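Local structure of Lmo2445 protein (Listeria monocytogenes EGD-e, 5HZL) at residues 62-70 / 85-93. The protein is of unknown function but is a secreted internalin-like leucine-rich-repeat protein that binds calcium, with an N-terminal domain of the bacterial adhesion/invasion family. Sequence-based numbering, arbitrary orientation.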
# COMPACT_ATOMS: atom_id res chain seq x y z
N LEU A 62 14.70 -8.08 -10.98
CA LEU A 62 15.85 -8.99 -10.72
C LEU A 62 15.54 -10.09 -9.69
O LEU A 62 16.45 -10.73 -9.16
CB LEU A 62 17.08 -8.19 -10.25
CG LEU A 62 17.65 -7.14 -11.19
CD1 LEU A 62 18.69 -6.28 -10.48
CD2 LEU A 62 18.23 -7.77 -12.44
N GLY A 63 14.27 -10.32 -9.40
CA GLY A 63 13.92 -11.36 -8.44
C GLY A 63 14.40 -11.16 -7.01
O GLY A 63 14.41 -12.11 -6.23
N LEU A 64 14.74 -9.91 -6.67
CA LEU A 64 15.25 -9.58 -5.34
C LEU A 64 14.20 -9.60 -4.21
O LEU A 64 13.07 -9.18 -4.40
CB LEU A 64 15.90 -8.19 -5.37
CG LEU A 64 17.03 -7.92 -6.36
CD1 LEU A 64 17.43 -6.46 -6.33
CD2 LEU A 64 18.22 -8.78 -6.06
N THR A 65 14.63 -10.09 -3.05
CA THR A 65 13.82 -10.14 -1.85
C THR A 65 14.30 -9.00 -0.96
O THR A 65 15.26 -8.34 -1.30
CB THR A 65 14.05 -11.46 -1.09
OG1 THR A 65 15.43 -11.57 -0.73
CG2 THR A 65 13.67 -12.64 -1.94
N GLY A 66 13.62 -8.77 0.16
CA GLY A 66 14.01 -7.74 1.14
C GLY A 66 15.42 -8.01 1.66
O GLY A 66 16.24 -7.09 1.73
N GLU A 67 15.70 -9.27 2.02
CA GLU A 67 17.03 -9.72 2.47
C GLU A 67 18.12 -9.33 1.49
O GLU A 67 19.16 -8.83 1.88
CB GLU A 67 17.06 -11.25 2.58
CG GLU A 67 16.61 -11.88 3.89
CD GLU A 67 17.69 -11.82 4.97
OE1 GLU A 67 17.70 -12.71 5.85
OE2 GLU A 67 18.55 -10.91 4.92
N ASP A 68 17.89 -9.62 0.21
CA ASP A 68 18.85 -9.28 -0.84
C ASP A 68 19.15 -7.80 -0.78
O ASP A 68 20.29 -7.41 -0.68
CB ASP A 68 18.33 -9.65 -2.24
CG ASP A 68 18.19 -11.17 -2.47
OD1 ASP A 68 18.97 -11.94 -1.86
OD2 ASP A 68 17.32 -11.58 -3.29
N LEU A 69 18.10 -6.98 -0.81
CA LEU A 69 18.25 -5.52 -0.77
C LEU A 69 18.93 -4.95 0.47
O LEU A 69 19.54 -3.89 0.39
CB LEU A 69 16.90 -4.82 -0.93
CG LEU A 69 16.21 -4.90 -2.29
CD1 LEU A 69 14.81 -4.32 -2.20
CD2 LEU A 69 17.03 -4.18 -3.36
N SER A 70 18.82 -5.63 1.60
CA SER A 70 19.42 -5.13 2.84
C SER A 70 20.94 -4.97 2.72
O SER A 70 21.56 -4.18 3.44
CB SER A 70 19.03 -6.00 4.04
OG SER A 70 19.46 -7.32 3.88
N ILE A 85 13.19 -0.28 -7.86
CA ILE A 85 13.07 -1.68 -7.46
C ILE A 85 11.77 -2.36 -7.91
O ILE A 85 11.35 -3.35 -7.33
CB ILE A 85 13.22 -1.85 -5.92
CG1 ILE A 85 12.22 -0.96 -5.18
CG2 ILE A 85 14.63 -1.50 -5.48
CD1 ILE A 85 12.26 -1.09 -3.68
N TRP A 86 11.17 -1.85 -8.98
CA TRP A 86 9.93 -2.42 -9.50
C TRP A 86 10.11 -3.81 -10.13
O TRP A 86 11.17 -4.11 -10.64
CB TRP A 86 9.24 -1.45 -10.46
CG TRP A 86 10.09 -0.82 -11.55
CD1 TRP A 86 10.78 0.36 -11.46
CD2 TRP A 86 10.31 -1.31 -12.87
NE1 TRP A 86 11.43 0.62 -12.64
CE2 TRP A 86 11.15 -0.38 -13.53
CE3 TRP A 86 9.88 -2.45 -13.56
CZ2 TRP A 86 11.58 -0.55 -14.85
CZ3 TRP A 86 10.31 -2.63 -14.89
CH2 TRP A 86 11.15 -1.68 -15.52
N SER A 87 9.05 -4.62 -10.08
CA SER A 87 9.00 -5.99 -10.61
C SER A 87 9.91 -7.01 -9.88
O SER A 87 10.37 -7.99 -10.47
CB SER A 87 9.18 -6.03 -12.14
OG SER A 87 8.11 -5.39 -12.80
N ASN A 88 10.18 -6.76 -8.59
CA ASN A 88 10.98 -7.65 -7.74
C ASN A 88 10.04 -8.50 -6.91
O ASN A 88 8.86 -8.48 -7.16
CB ASN A 88 12.00 -6.85 -6.91
CG ASN A 88 13.26 -6.51 -7.70
OD1 ASN A 88 13.90 -7.40 -8.26
ND2 ASN A 88 13.63 -5.25 -7.71
N ASN A 89 10.56 -9.25 -5.95
CA ASN A 89 9.75 -10.14 -5.10
C ASN A 89 10.23 -9.93 -3.66
O ASN A 89 10.79 -10.81 -2.99
CB ASN A 89 10.01 -11.56 -5.58
CG ASN A 89 9.15 -12.57 -4.88
OD1 ASN A 89 8.04 -12.27 -4.44
ND2 ASN A 89 9.65 -13.78 -4.78
N ILE A 90 9.96 -8.73 -3.20
CA ILE A 90 10.43 -8.20 -1.92
C ILE A 90 9.91 -8.72 -0.59
O ILE A 90 10.72 -9.16 0.22
CB ILE A 90 10.38 -6.63 -1.99
CG1 ILE A 90 11.35 -6.16 -3.08
CG2 ILE A 90 10.72 -5.97 -0.65
CD1 ILE A 90 11.32 -4.67 -3.36
N GLY A 91 8.62 -8.64 -0.34
CA GLY A 91 8.08 -9.03 0.96
C GLY A 91 8.33 -7.84 1.87
O GLY A 91 7.91 -6.73 1.55
N GLU A 92 9.03 -8.03 3.00
CA GLU A 92 9.33 -6.92 3.93
C GLU A 92 10.51 -6.14 3.42
O GLU A 92 11.62 -6.66 3.37
CB GLU A 92 9.56 -7.43 5.35
CG GLU A 92 8.27 -7.98 5.94
CD GLU A 92 8.35 -8.51 7.35
OE1 GLU A 92 9.45 -8.72 7.89
OE2 GLU A 92 7.26 -8.74 7.92
N LEU A 93 10.27 -4.89 3.02
CA LEU A 93 11.34 -4.01 2.50
C LEU A 93 12.20 -3.50 3.66
O LEU A 93 11.67 -2.96 4.63
CB LEU A 93 10.74 -2.80 1.77
CG LEU A 93 11.74 -1.80 1.15
CD1 LEU A 93 12.43 -2.36 -0.09
CD2 LEU A 93 11.03 -0.51 0.78
O HOH W 1 11.38 -10.45 -10.20
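N88 reaches from one leucine-rich-repeat turn into the backbone of the turn before it, in a contact of side-chain and main-chain hydrogen bonds just past the parallel strands 56-58 and 82-84. N88 OD1 takes two amides of 62-70: L62 N at 2.9 Å and L64 N at 3.1 Å. They come in over opposite faces of the amide plane, neither lying in that plane. N88 ND2 turns the other way, to I85 O in its own loop (3.0 Å) and to L59 O, so the buried amide is held at both ends and its flip is fixed by donors on one side and acceptors on the other. With chi1 at -82°, CG stands beside the backbone N, and the side chain runs alongside that of L64, where L64 CB lies 3.6 Å from N88 OD1. A water accepts weakly from G63 N and donates to S87 O, linking the two turns beside the asparagine.

Further along, the main chains bond directly. N89 N donates to L64 O, and G66 N meets I90 O in the carbonyl plane, on a lone pair. Close to that bond the helix 66-70 begins: T65 N donates to D68 OD2 and D68 N returns a bond to T65 OG1, a capping box that fixes the helix start. From the helix, L69, buried, points toward 85-93; L69 CD1 touches I90 CD1 and L93 CD1, each at 3.7 Å, while L64 also packs against A28 and I29 of helix 27-36. N89 OD1 accepts from N112 ND2 and the I90 backbone hydrogen-bonds to that of A111, carrying the coil-to-coil bonding into the next turn. Such a buried asparagine, bridging successive coils through their main chains, is the asparagine of the leucine-rich-repeat solenoid.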